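Long-range contacts in oxidase (Sinorhizobium meliloti, PDB 4FFU), which is of uncertain function: although named a monoamine oxidase-like enzyme, it carries a MaoC-like domain, a family better known for acyl-thioester hydratases and dehydratases: residues R40-R45 with V92-S97; I47-F52 with V117-T122; V54-T59 with I81-M86; F104-D109 with D162-V167; I129-D134 with R143-C148. All blocks are in the same frame, centred on the assembly; numbering follows the deposited sequence.

The five contacts trace a hot-dog fold, in which a long helix lies against an antiparallel sheet. Contacts 4 and 5 are strand pairs of that sheet, centres about 8 Å apart, joined by neighbouring strands 141-151 and 157-168. Contact 1 links strand 39-46 to the C-terminal end of helix 84-93 and the turn after it. Contacts 2 and 3, about 10 Å apart between centres, share helix 49-59 and lie across the chain's centre from contact 5, contact 2 about 30 Å from it. Along the chain, contacts 1 and 2 alternate their segments, contact 3 falls between those of contact 2, and 4 encloses 5. At contact 4 the sheet runs on into the second subunit, which contacts 1 and 3 also meet.

Contact 1: R40-R45 with V92-S97; sequences RLTSGR and VGLTAS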
# COMPACT_ATOMS: atom_id res chain seq x y z
N ARG I 40 -24.73 -18.60 0.51
CA ARG I 40 -23.74 -18.34 -0.56
C ARG I 40 -22.32 -18.51 -0.01
O ARG I 40 -22.09 -18.34 1.19
CB ARG I 40 -23.92 -16.95 -1.15
CG ARG I 40 -23.91 -15.82 -0.13
CD ARG I 40 -23.71 -14.45 -0.78
NE ARG I 40 -24.02 -13.38 0.18
CZ ARG I 40 -23.38 -12.22 0.27
NH1 ARG I 40 -23.76 -11.34 1.19
NH2 ARG I 40 -22.36 -11.93 -0.54
N LEU I 41 -21.39 -18.89 -0.87
CA LEU I 41 -20.00 -19.08 -0.45
C LEU I 41 -19.13 -18.28 -1.40
O LEU I 41 -19.30 -18.36 -2.62
CB LEU I 41 -19.63 -20.57 -0.53
CG LEU I 41 -18.24 -21.06 -0.11
CD1 LEU I 41 -17.96 -20.83 1.38
CD2 LEU I 41 -18.09 -22.54 -0.48
N THR I 42 -18.22 -17.48 -0.84
CA THR I 42 -17.34 -16.65 -1.67
C THR I 42 -16.21 -17.47 -2.30
O THR I 42 -15.95 -18.62 -1.92
CB THR I 42 -16.67 -15.52 -0.86
OG1 THR I 42 -15.73 -16.09 0.07
CG2 THR I 42 -17.74 -14.74 -0.08
N SER I 43 -15.51 -16.82 -3.22
CA SER I 43 -14.27 -17.41 -3.71
C SER I 43 -13.22 -17.26 -2.61
O SER I 43 -13.47 -16.60 -1.60
CB SER I 43 -13.85 -16.78 -5.03
OG SER I 43 -13.86 -15.38 -4.92
N GLY I 44 -12.09 -17.93 -2.77
CA GLY I 44 -11.07 -18.00 -1.73
C GLY I 44 -9.95 -17.00 -1.90
O GLY I 44 -9.73 -16.45 -2.98
N ARG I 45 -9.26 -16.74 -0.80
CA ARG I 45 -8.13 -15.81 -0.82
C ARG I 45 -7.08 -16.32 0.15
O ARG I 45 -7.37 -16.51 1.33
CB ARG I 45 -8.58 -14.38 -0.47
CG ARG I 45 -7.40 -13.40 -0.37
CD ARG I 45 -7.94 -11.99 -0.26
NE ARG I 45 -6.85 -11.08 0.05
CZ ARG I 45 -7.05 -9.82 0.43
NH1 ARG I 45 -8.31 -9.36 0.50
NH2 ARG I 45 -6.01 -9.06 0.73
N VAL I 92 -15.24 -10.39 5.66
CA VAL I 92 -16.37 -9.56 5.23
C VAL I 92 -16.15 -9.02 3.82
O VAL I 92 -17.07 -9.03 2.98
CB VAL I 92 -16.61 -8.39 6.24
CG1 VAL I 92 -17.56 -7.34 5.66
CG2 VAL I 92 -17.13 -8.96 7.56
N GLY I 93 -14.93 -8.57 3.53
CA GLY I 93 -14.61 -8.04 2.22
C GLY I 93 -14.84 -9.04 1.10
O GLY I 93 -15.28 -8.64 0.02
N LEU I 94 -14.54 -10.32 1.35
CA LEU I 94 -14.78 -11.37 0.35
C LEU I 94 -16.24 -11.42 -0.10
O LEU I 94 -16.53 -11.84 -1.22
CB LEU I 94 -14.37 -12.74 0.89
CG LEU I 94 -12.86 -12.97 0.94
CD1 LEU I 94 -12.61 -14.21 1.79
CD2 LEU I 94 -12.32 -13.15 -0.46
N THR I 95 -17.15 -11.00 0.78
CA THR I 95 -18.61 -10.99 0.46
C THR I 95 -19.08 -9.76 -0.38
O THR I 95 -20.26 -9.67 -0.78
CB THR I 95 -19.50 -11.06 1.72
OG1 THR I 95 -19.52 -9.79 2.39
CG2 THR I 95 -19.01 -12.14 2.69
N ALA I 96 -18.16 -8.82 -0.62
CA ALA I 96 -18.55 -7.53 -1.19
C ALA I 96 -18.54 -7.60 -2.71
O ALA I 96 -17.83 -6.84 -3.36
CB ALA I 96 -17.61 -6.44 -0.72
N SER I 97 -19.29 -8.53 -3.29
CA SER I 97 -19.28 -8.68 -4.75
C SER I 97 -20.61 -8.22 -5.28
O SER I 97 -20.68 -7.42 -6.22
CB SER I 97 -19.04 -10.13 -5.15
OG SER I 97 -19.96 -10.97 -4.48
O HOH W 1 -15.16 -13.23 -3.23
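Leu94 lies across Thr42, the two side chains meeting at about a right angle. Its CB comes to 3.7 Å from Thr42 OG1, while its CD2 branch reaches further along 40-45 and settles 3.9 Å from Arg45 CB. Leu94 O meets Thr42 CG2 at 3.3 Å and takes a hydrogen from a water that also donates to Ser43 OG in one of the serine's two conformers. Thr42 holds OG1 between its backbone N and carbonyl carbon (chi1 69°), which turns CG2 onto the Leu94 carbonyl; OG1, touching Leu94 CB, donates to Ser43 O and is also bonded to Thr125 N. At Thr95 the methyl groups touch, CG2 lying 4.0 Å from Thr42 CG2. The Thr95 hydroxyl turns back into its own segment, OG1 giving its hydrogen to Val92 O at 2.6 Å. Arg40, extended from CG to NE, donates from NH2 over 3.1 Å to a lone pair of Thr95 O. That oxygen sits at the guanidinium edge, in its plane, and the bond is fairly straight, 155° at the hydrogen. The guanidinium of Arg45 is taken up by partners outside: a salt bridge with Asp51 and a hydrogen bond to His58 O of the second subunit. The type I turn Gly93 to Ala96, leading out of helix 84-93, is thus held to strand 39-46, consistent with a hot-dog fold, whose sheet wraps round a helix.

Contact 2: I47-F52 with V117-T122; sequences ITETDF and VHIGDT
A capping box at the start of helix 49-59 sits beside a type II turn, His118 to Asp121, and Ile47 joins the two by its backbone. Ile47 N donates to Asp121 O at 2.7 Å, and Gly120 N returns a bond to Ile47 O at 2.8 Å. Both are nearly straight, so the residue before the N-cap is clamped to the turn from both of its polar atoms. Thr48 and Asp51 then close the box. Asp51 N reaches Thr48 OG1 at 3.2 Å, and Asp51 OD2 takes two donors in return: Thr48 N on its anti lone pair, and Thr48 OG1 from above the carboxylate plane. The other carboxylate oxygen, OD1, is in a salt bridge with Arg45 NH2, which probably steadies the cap. Within the turn, Asp121 OD2 accepts from His118 N and so braces the loop. Apolar groups fill in alongside: the side chains of Ile47 and Val117 cross at about a right angle, CG1 to CG1 at 4.2 Å, and the end of Ile119, CD1, lies 3.9 Å from Glu49 CB. The carboxylate of Glu49 leads off to a salt bridge with Arg80. Phe52 completes the contact, its CG beside the backbone N (chi1 -81°). That swings one ring face under Ile119, whose CG1 makes a CH-pi contact 3.8 Å from the Phe52 ring centroid, displaced toward the CE1-CZ side of the rim.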
# COMPACT_ATOMS: atom_id res chain seq x y z
N ILE I 47 -4.12 -15.92 2.62
CA ILE I 47 -3.66 -14.86 3.50
C ILE I 47 -2.14 -14.92 3.49
O ILE I 47 -1.58 -15.96 3.82
CB ILE I 47 -4.24 -15.02 4.92
CG1 ILE I 47 -5.79 -15.00 4.86
CG2 ILE I 47 -3.66 -13.95 5.85
CD1 ILE I 47 -6.37 -13.75 4.20
N THR I 48 -1.50 -13.83 3.06
CA THR I 48 -0.08 -13.82 2.77
C THR I 48 0.64 -13.00 3.82
O THR I 48 0.02 -12.25 4.59
CB THR I 48 0.24 -13.19 1.37
OG1 THR I 48 -0.15 -11.81 1.35
CG2 THR I 48 -0.52 -13.94 0.25
N GLU I 49 1.96 -13.12 3.84
CA GLU I 49 2.76 -12.26 4.73
C GLU I 49 2.53 -10.78 4.38
O GLU I 49 2.53 -9.91 5.27
CB GLU I 49 4.23 -12.62 4.60
CG GLU I 49 5.19 -11.84 5.48
CD GLU I 49 6.62 -12.36 5.33
OE1 GLU I 49 7.15 -12.29 4.22
OE2 GLU I 49 7.19 -12.82 6.33
N THR I 50 2.28 -10.51 3.10
CA THR I 50 1.92 -9.12 2.66
C THR I 50 0.70 -8.60 3.39
O THR I 50 0.65 -7.46 3.84
CB THR I 50 1.63 -9.06 1.14
OG1 THR I 50 2.81 -9.46 0.44
CG2 THR I 50 1.28 -7.63 0.72
N ASP I 51 -0.30 -9.45 3.49
CA ASP I 51 -1.54 -9.05 4.18
C ASP I 51 -1.30 -8.72 5.66
O ASP I 51 -1.97 -7.81 6.21
CB ASP I 51 -2.58 -10.18 4.02
CG ASP I 51 -2.99 -10.37 2.58
OD1 ASP I 51 -3.51 -9.41 1.97
OD2 ASP I 51 -2.82 -11.51 2.05
N PHE I 52 -0.40 -9.46 6.32
CA PHE I 52 -0.03 -9.17 7.72
C PHE I 52 0.62 -7.79 7.80
O PHE I 52 0.25 -7.00 8.66
CB PHE I 52 0.98 -10.19 8.29
CG PHE I 52 0.38 -11.47 8.78
CD1 PHE I 52 -0.48 -12.24 7.98
CD2 PHE I 52 0.76 -11.97 10.02
CE1 PHE I 52 -0.97 -13.46 8.46
CE2 PHE I 52 0.30 -13.20 10.49
CZ PHE I 52 -0.58 -13.94 9.71
N VAL I 117 -5.40 -17.83 12.30
CA VAL I 117 -5.08 -17.92 10.87
C VAL I 117 -3.59 -17.61 10.70
O VAL I 117 -3.07 -16.64 11.27
CB VAL I 117 -5.94 -16.92 10.04
CG1 VAL I 117 -5.53 -16.90 8.55
CG2 VAL I 117 -7.42 -17.28 10.19
N HIS I 118 -2.92 -18.44 9.91
CA HIS I 118 -1.50 -18.32 9.70
C HIS I 118 -1.20 -17.93 8.29
O HIS I 118 -2.04 -18.09 7.42
CB HIS I 118 -0.83 -19.68 9.98
CG HIS I 118 -1.11 -20.19 11.35
ND1 HIS I 118 -1.73 -21.40 11.59
CD2 HIS I 118 -0.89 -19.63 12.56
CE1 HIS I 118 -1.87 -21.56 12.89
NE2 HIS I 118 -1.36 -20.51 13.50
N ILE I 119 0.01 -17.43 8.08
CA ILE I 119 0.49 -17.13 6.72
C ILE I 119 0.37 -18.38 5.87
O ILE I 119 0.80 -19.47 6.29
CB ILE I 119 1.95 -16.63 6.75
CG1 ILE I 119 2.02 -15.24 7.43
CG2 ILE I 119 2.57 -16.64 5.34
CD1 ILE I 119 3.44 -14.79 7.79
N GLY I 120 -0.26 -18.25 4.70
CA GLY I 120 -0.41 -19.40 3.78
C GLY I 120 -1.76 -20.08 3.84
O GLY I 120 -2.09 -20.87 2.98
N ASP I 121 -2.53 -19.80 4.89
CA ASP I 121 -3.91 -20.28 4.99
C ASP I 121 -4.76 -19.60 3.92
O ASP I 121 -4.52 -18.43 3.56
CB ASP I 121 -4.51 -19.98 6.39
CG ASP I 121 -3.95 -20.91 7.50
OD1 ASP I 121 -3.19 -21.86 7.20
OD2 ASP I 121 -4.25 -20.64 8.70
N THR I 122 -5.76 -20.32 3.43
CA THR I 122 -6.67 -19.78 2.44
C THR I 122 -8.06 -19.75 3.07
O THR I 122 -8.49 -20.73 3.66
CB THR I 122 -6.64 -20.64 1.16
OG1 THR I 122 -5.32 -20.62 0.63
CG2 THR I 122 -7.61 -20.08 0.09

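Contact 3: V54-T59 with I81-M86; sequences VHAGHT and IAHGTM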
# COMPACT_ATOMS: atom_id res chain seq x y z
N VAL I 54 0.57 -5.25 5.55
CA VAL I 54 -0.42 -4.22 5.15
C VAL I 54 -1.38 -3.96 6.30
O VAL I 54 -1.66 -2.80 6.62
CB VAL I 54 -1.18 -4.60 3.85
CG1 VAL I 54 -2.27 -3.55 3.57
CG2 VAL I 54 -0.18 -4.61 2.70
N HIS I 55 -1.88 -5.03 6.92
CA HIS I 55 -2.85 -4.78 8.01
C HIS I 55 -2.22 -3.99 9.15
O HIS I 55 -2.87 -3.09 9.70
CB HIS I 55 -3.40 -6.09 8.59
CG HIS I 55 -4.65 -5.88 9.39
ND1 HIS I 55 -5.86 -5.65 8.79
CD2 HIS I 55 -4.87 -5.83 10.72
CE1 HIS I 55 -6.79 -5.51 9.72
NE2 HIS I 55 -6.21 -5.60 10.90
N ALA I 56 -1.00 -4.35 9.54
CA ALA I 56 -0.26 -3.62 10.58
C ALA I 56 -0.11 -2.15 10.21
O ALA I 56 -0.42 -1.25 11.01
CB ALA I 56 1.11 -4.22 10.81
N GLY I 57 0.31 -1.89 8.97
CA GLY I 57 0.51 -0.51 8.54
C GLY I 57 -0.78 0.28 8.46
O GLY I 57 -0.79 1.50 8.69
N HIS I 58 -1.86 -0.40 8.10
CA HIS I 58 -3.18 0.24 8.00
C HIS I 58 -3.77 0.56 9.36
O HIS I 58 -4.44 1.60 9.52
CB HIS I 58 -4.08 -0.75 7.24
CG HIS I 58 -5.47 -0.24 6.96
ND1 HIS I 58 -5.72 0.99 6.39
CD2 HIS I 58 -6.66 -0.87 7.07
CE1 HIS I 58 -7.03 1.12 6.21
NE2 HIS I 58 -7.62 0.01 6.63
N THR I 59 -3.56 -0.32 10.33
CA THR I 59 -4.25 -0.20 11.63
C THR I 59 -3.37 0.41 12.71
O THR I 59 -3.89 0.96 13.69
CB THR I 59 -4.73 -1.58 12.13
OG1 THR I 59 -3.60 -2.43 12.33
CG2 THR I 59 -5.72 -2.21 11.14
N ILE I 81 0.59 -15.02 13.98
CA ILE I 81 -0.85 -15.19 13.81
C ILE I 81 -1.48 -13.89 13.31
O ILE I 81 -1.06 -12.80 13.68
CB ILE I 81 -1.56 -15.69 15.10
CG1 ILE I 81 -1.50 -14.66 16.21
CG2 ILE I 81 -0.97 -17.04 15.55
CD1 ILE I 81 -2.32 -14.97 17.47
N ALA I 82 -2.47 -14.03 12.44
CA ALA I 82 -3.13 -12.85 11.83
C ALA I 82 -3.89 -12.08 12.87
O ALA I 82 -4.43 -12.66 13.80
CB ALA I 82 -4.08 -13.33 10.73
N HIS I 83 -3.93 -10.76 12.71
CA HIS I 83 -4.77 -9.92 13.58
C HIS I 83 -6.23 -10.34 13.45
O HIS I 83 -6.69 -10.60 12.34
CB HIS I 83 -4.73 -8.47 13.08
CG HIS I 83 -3.38 -7.85 13.00
ND1 HIS I 83 -2.47 -8.13 12.01
CD2 HIS I 83 -2.84 -6.82 13.72
CE1 HIS I 83 -1.41 -7.36 12.15
NE2 HIS I 83 -1.61 -6.56 13.18
N GLY I 84 -6.96 -10.37 14.56
CA GLY I 84 -8.40 -10.63 14.53
C GLY I 84 -9.16 -9.70 13.59
O GLY I 84 -10.06 -10.13 12.86
N THR I 85 -8.79 -8.42 13.61
CA THR I 85 -9.46 -7.44 12.76
C THR I 85 -9.17 -7.68 11.27
O THR I 85 -9.98 -7.26 10.45
CB THR I 85 -9.09 -5.98 13.12
OG1 THR I 85 -7.67 -5.85 13.19
CG2 THR I 85 -9.73 -5.53 14.46
N MSE I 86 -8.05 -8.32 10.94
CA MSE I 86 -7.75 -8.66 9.52
C MSE I 86 -8.64 -9.80 9.04
O MSE I 86 -9.21 -9.77 7.93
CB MSE I 86 -6.29 -9.14 9.33
CG MSE I 86 -5.99 -9.19 7.83
SE MSE I 86 -4.52 -10.48 7.56
CE MSE I 86 -3.31 -10.02 9.05
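The N-terminus of helix 84-93 is met here by His55 of helix 49-59, beside Asp61 and His66, which match the Asp-x4-His catalytic pair of MaoC-like hydratases, so the contact probably borders an active-site pocket; whether they act so here is unproven. His55 is enclosed on several sides. At its edge, in the ring plane, NE2 and Thr85 OG1 share a hydrogen bond of 2.7 Å, with an angle of 163°. Over one face lies the selenomethionine Met86, its CB 3.5 Å from the His55 centroid and almost on the ring normal, a CH-pi contact. The opposite face is covered from within its own helix by Thr59 CG2. His55 places its ring there by setting CG opposite the backbone N (chi1 -163°), across the gap between the helices. His83, at the N-cap position, runs alongside His55 head to tail: His55 CD2 comes over one face of the His83 ring, 3.4 Å from His83 CG, and the two ring planes are inclined at 54°. Thus two directions of ring motion are blocked by carbon, and bonds at both nitrogens of the His55 imidazole, NE2 to Thr85 and ND1 to His58 of the second subunit, fix its rotation. Beyond this, His83 NE2 bonds Asp61 O and its ring stacks on His66. The contact therefore sits where helices 49-59 and 84-93 of one chain come against a second subunit.

Contact 4: F104-D109 with D162-V167; sequences FSYGYD and DHILIV
Tyr106 lies beside Ile164 and Ile166 at the apolar centre of this antiparallel strand pair. Tyr106 CD1 comes to 3.6 Å from Ile166 CD1, and its other flank, CD2, to 3.8 Å from Ile164 CG2. Phe104 adds the edge of its ring to Ile166 CD1 from further along. Tyr106 can take this place because of a classic beta bulge: Tyr106 and Gly107 both face Ile164, and Tyr106 N donates to Ile164 O while Gly107 O accepts from Ile164 N. On the other side of the sheet Tyr108 and His163 form an offset stack, the rings nearly parallel at 5° with centroids 4.2 Å apart. The imidazole is sandwiched, for Leu165 CD2 lies over its opposite face, and His163 CG stands opposite the backbone N (chi1 -172°), which puts NE2 within 2.8 Å of Ser105 OG at the ring edge. The hydrogen bond these two share holds the ring against rotation. Toward the polar edge Asp109 and Asp162 face each other, where strand 103-113 turns a corner: Asp109 N donates to Asp162 O, and Asp162 N to Asp109 O at 2.8 Å. Their carboxylates stay apart and each is paired with arginine, Arg112 of the second subunit for Asp109, Arg110 and Arg147 for Asp162. Strand 157-168 pairs on its other side with strand 141-151 through backbone bonds; on the far side Gly107 and Tyr108 pair with a strand of the second subunit, so the sheet runs across the interface, while Tyr108 meets Phe88 of helix 84-93 edge-to-face.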
# COMPACT_ATOMS: atom_id res chain seq x y z
N PHE I 104 -28.94 -1.61 4.73
CA PHE I 104 -27.99 -0.82 5.52
C PHE I 104 -27.31 -1.71 6.56
O PHE I 104 -27.99 -2.44 7.28
CB PHE I 104 -28.75 0.31 6.24
CG PHE I 104 -27.94 1.04 7.28
CD1 PHE I 104 -26.93 1.93 6.90
CD2 PHE I 104 -28.24 0.90 8.64
CE1 PHE I 104 -26.20 2.62 7.87
CE2 PHE I 104 -27.51 1.59 9.60
CZ PHE I 104 -26.49 2.46 9.22
N SER I 105 -25.98 -1.62 6.66
CA SER I 105 -25.22 -2.37 7.68
C SER I 105 -25.26 -1.71 9.08
O SER I 105 -24.66 -0.66 9.34
CB SER I 105 -23.78 -2.59 7.21
OG SER I 105 -22.98 -3.23 8.20
N TYR I 106 -26.00 -2.34 9.99
CA TYR I 106 -26.31 -1.78 11.28
C TYR I 106 -25.20 -2.13 12.28
O TYR I 106 -24.83 -1.32 13.13
CB TYR I 106 -27.67 -2.34 11.75
CG TYR I 106 -28.08 -1.97 13.14
CD1 TYR I 106 -28.70 -0.74 13.41
CD2 TYR I 106 -27.85 -2.84 14.18
CE1 TYR I 106 -29.09 -0.41 14.70
CE2 TYR I 106 -28.23 -2.52 15.47
CZ TYR I 106 -28.84 -1.32 15.72
OH TYR I 106 -29.19 -1.06 17.02
N GLY I 107 -24.66 -3.34 12.15
CA GLY I 107 -23.57 -3.80 13.03
C GLY I 107 -23.47 -5.30 13.00
O GLY I 107 -24.03 -5.95 12.10
N TYR I 108 -22.76 -5.86 13.97
CA TYR I 108 -22.55 -7.31 14.06
C TYR I 108 -22.76 -7.75 15.50
O TYR I 108 -22.40 -7.02 16.43
CB TYR I 108 -21.13 -7.71 13.65
CG TYR I 108 -20.83 -7.55 12.17
CD1 TYR I 108 -20.55 -6.30 11.63
CD2 TYR I 108 -20.80 -8.67 11.32
CE1 TYR I 108 -20.28 -6.14 10.27
CE2 TYR I 108 -20.52 -8.53 9.97
CZ TYR I 108 -20.25 -7.27 9.46
OH TYR I 108 -19.99 -7.11 8.12
N ASP I 109 -23.32 -8.94 15.66
CA ASP I 109 -23.41 -9.58 16.98
C ASP I 109 -22.52 -10.82 17.00
O ASP I 109 -22.26 -11.42 15.94
CB ASP I 109 -24.86 -10.01 17.27
CG ASP I 109 -25.73 -8.88 17.78
OD1 ASP I 109 -25.23 -7.81 18.19
OD2 ASP I 109 -26.97 -9.09 17.81
N ASP I 162 -22.56 -12.54 13.35
CA ASP I 162 -23.91 -12.30 12.84
C ASP I 162 -24.04 -10.87 12.34
O ASP I 162 -23.99 -9.93 13.14
CB ASP I 162 -24.95 -12.56 13.93
CG ASP I 162 -25.01 -14.02 14.34
OD1 ASP I 162 -24.60 -14.89 13.54
OD2 ASP I 162 -25.45 -14.29 15.49
N HIS I 163 -24.18 -10.70 11.03
CA HIS I 163 -24.27 -9.37 10.44
C HIS I 163 -25.73 -8.93 10.43
O HIS I 163 -26.61 -9.63 9.90
CB HIS I 163 -23.70 -9.41 9.02
CG HIS I 163 -23.57 -8.06 8.38
ND1 HIS I 163 -23.37 -7.91 7.03
CD2 HIS I 163 -23.56 -6.82 8.91
CE1 HIS I 163 -23.25 -6.62 6.75
NE2 HIS I 163 -23.37 -5.94 7.87
N ILE I 164 -25.99 -7.78 11.05
CA ILE I 164 -27.32 -7.24 11.13
C ILE I 164 -27.54 -6.19 10.05
O ILE I 164 -26.85 -5.15 10.00
CB ILE I 164 -27.62 -6.58 12.51
CG1 ILE I 164 -27.37 -7.58 13.65
CG2 ILE I 164 -29.05 -6.08 12.54
CD1 ILE I 164 -27.19 -6.89 14.98
N LEU I 165 -28.52 -6.46 9.20
CA LEU I 165 -28.90 -5.56 8.12
C LEU I 165 -30.27 -4.96 8.37
O LEU I 165 -31.19 -5.64 8.85
CB LEU I 165 -28.97 -6.35 6.80
CG LEU I 165 -27.71 -7.04 6.30
CD1 LEU I 165 -28.04 -7.78 5.01
CD2 LEU I 165 -26.63 -5.97 6.09
N ILE I 166 -30.41 -3.67 8.07
CA ILE I 166 -31.73 -3.03 8.07
C ILE I 166 -32.12 -2.91 6.60
O ILE I 166 -31.45 -2.19 5.83
CB ILE I 166 -31.70 -1.65 8.76
CG1 ILE I 166 -31.35 -1.80 10.24
CG2 ILE I 166 -33.05 -0.92 8.60
CD1 ILE I 166 -31.27 -0.48 10.97
N VAL I 167 -33.16 -3.64 6.21
CA VAL I 167 -33.50 -3.80 4.80
C VAL I 167 -34.86 -3.14 4.51
O VAL I 167 -35.84 -3.42 5.18
CB VAL I 167 -33.54 -5.28 4.37
CG1 VAL I 167 -33.74 -5.39 2.86
CG2 VAL I 167 -32.25 -6.00 4.80

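Contact 5: I129-D134 with R143-C148; sequences IAAKED and RVVERC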
# COMPACT_ATOMS: atom_id res chain seq x y z
N ILE I 129 -28.58 -16.70 5.36
CA ILE I 129 -29.66 -15.86 5.88
C ILE I 129 -30.23 -16.59 7.09
O ILE I 129 -30.73 -17.72 6.97
CB ILE I 129 -30.77 -15.53 4.84
CG1 ILE I 129 -30.19 -14.96 3.54
CG2 ILE I 129 -31.82 -14.61 5.44
CD1 ILE I 129 -29.30 -13.74 3.68
N ALA I 130 -30.12 -15.97 8.26
CA ALA I 130 -30.42 -16.67 9.50
C ALA I 130 -31.76 -16.32 10.09
O ALA I 130 -32.47 -17.20 10.58
CB ALA I 130 -29.34 -16.44 10.54
N ALA I 131 -32.09 -15.03 10.11
CA ALA I 131 -33.32 -14.55 10.80
C ALA I 131 -33.85 -13.26 10.17
O ALA I 131 -33.08 -12.47 9.59
CB ALA I 131 -33.07 -14.34 12.28
N LYS I 132 -35.16 -13.06 10.29
CA LYS I 132 -35.84 -11.89 9.74
C LYS I 132 -36.85 -11.41 10.76
O LYS I 132 -37.68 -12.20 11.23
CB LYS I 132 -36.55 -12.25 8.43
CG LYS I 132 -35.62 -12.64 7.29
CD LYS I 132 -36.40 -13.16 6.08
CE LYS I 132 -37.16 -12.01 5.43
NZ LYS I 132 -38.11 -12.50 4.39
N GLU I 133 -36.77 -10.15 11.16
CA GLU I 133 -37.84 -9.58 11.99
C GLU I 133 -38.26 -8.17 11.58
O GLU I 133 -37.54 -7.48 10.83
CB GLU I 133 -37.45 -9.59 13.47
CG GLU I 133 -36.24 -8.72 13.82
CD GLU I 133 -35.93 -8.74 15.31
OE1 GLU I 133 -34.74 -8.79 15.68
OE2 GLU I 133 -36.88 -8.71 16.12
N ASP I 134 -39.43 -7.74 12.06
CA ASP I 134 -39.85 -6.35 11.91
C ASP I 134 -38.85 -5.43 12.60
O ASP I 134 -38.24 -5.79 13.61
CB ASP I 134 -41.24 -6.13 12.53
CG ASP I 134 -42.36 -6.72 11.70
OD1 ASP I 134 -42.12 -7.27 10.61
OD2 ASP I 134 -43.52 -6.64 12.16
N ARG I 143 -35.46 -6.18 9.75
CA ARG I 143 -34.11 -6.60 10.16
C ARG I 143 -33.80 -7.99 9.61
O ARG I 143 -34.60 -8.93 9.78
CB ARG I 143 -34.01 -6.57 11.69
CG ARG I 143 -32.68 -7.02 12.28
CD ARG I 143 -32.70 -7.08 13.80
NE ARG I 143 -32.19 -8.35 14.33
CZ ARG I 143 -31.27 -8.44 15.29
NH1 ARG I 143 -30.78 -7.34 15.85
NH2 ARG I 143 -30.85 -9.63 15.70
N VAL I 144 -32.65 -8.13 8.96
CA VAL I 144 -32.21 -9.45 8.47
C VAL I 144 -30.84 -9.75 9.10
O VAL I 144 -29.94 -8.92 9.05
CB VAL I 144 -32.09 -9.47 6.93
CG1 VAL I 144 -31.61 -10.84 6.44
CG2 VAL I 144 -33.42 -9.11 6.28
N VAL I 145 -30.71 -10.94 9.70
CA VAL I 145 -29.40 -11.37 10.20
C VAL I 145 -28.76 -12.32 9.19
O VAL I 145 -29.33 -13.36 8.84
CB VAL I 145 -29.52 -12.07 11.56
CG1 VAL I 145 -28.15 -12.64 11.99
CG2 VAL I 145 -30.11 -11.13 12.60
N GLU I 146 -27.57 -11.95 8.72
CA GLU I 146 -26.73 -12.83 7.91
C GLU I 146 -25.59 -13.41 8.76
O GLU I 146 -24.70 -12.68 9.22
CB GLU I 146 -26.13 -12.06 6.73
CG GLU I 146 -27.17 -11.53 5.76
CD GLU I 146 -26.56 -11.09 4.44
OE1 GLU I 146 -25.46 -10.49 4.44
OE2 GLU I 146 -27.20 -11.34 3.40
N ARG I 147 -25.61 -14.72 8.95
CA ARG I 147 -24.55 -15.40 9.67
C ARG I 147 -23.35 -15.52 8.74
O ARG I 147 -23.49 -16.06 7.63
CB ARG I 147 -25.02 -16.79 10.10
CG ARG I 147 -23.93 -17.61 10.76
CD ARG I 147 -24.18 -17.72 12.25
NE ARG I 147 -23.21 -18.59 12.94
CZ ARG I 147 -22.41 -18.17 13.92
NH1 ARG I 147 -22.45 -16.90 14.33
NH2 ARG I 147 -21.57 -19.04 14.50
N CYS I 148 -22.19 -15.01 9.17
CA CYS I 148 -20.99 -15.08 8.35
C CYS I 148 -20.02 -16.05 9.01
O CYS I 148 -19.73 -15.91 10.18
CB CYS I 148 -20.33 -13.70 8.20
SG CYS I 148 -21.41 -12.51 7.36
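Glu133 sets CG between its backbone N and carbonyl carbon (chi1 64°), and Arg143 sets its CG opposite the N (chi1 178°), so the two side chains run alongside each other the same way from facing positions of an antiparallel beta hairpin, strands 122-134 and 141-151. In one of the two arginine conformers, Glu133 OE1 comes to 2.9 Å from Arg143 NE. It lies over the face of the guanidinium, carboxylate and guanidinium planes being almost perpendicular: a salt bridge of charges alone, with no N-H aimed at the oxygen; its detail is doubtful. Beneath it the backbones bond in both directions: Arg143 N to Glu133 O at 2.7 Å, and Glu133 N to Arg143 O. Further along, a classic beta bulge shifts the register by one, since Ala130 and Ala131 both face Val145. Val145 O takes Ala130 N at 2.8 Å but only weakly Ala131 N, and Val145 N gives its hydrogen to Ala131 O. Alanine methyls lie on Val145, while on the reverse side Ile129 CG2 rests 3.9 Å from Val144 CG1, close to Tyr34. The ammonium of Lys132 goes to outside partners, NZ bonding Tyr34 O and making a cation-pi contact with Tyr31. At the bulge end Ile129 and Glu146 point the same way, and Ile129 CD1 lies only 3.2 Å from Glu146 OE2.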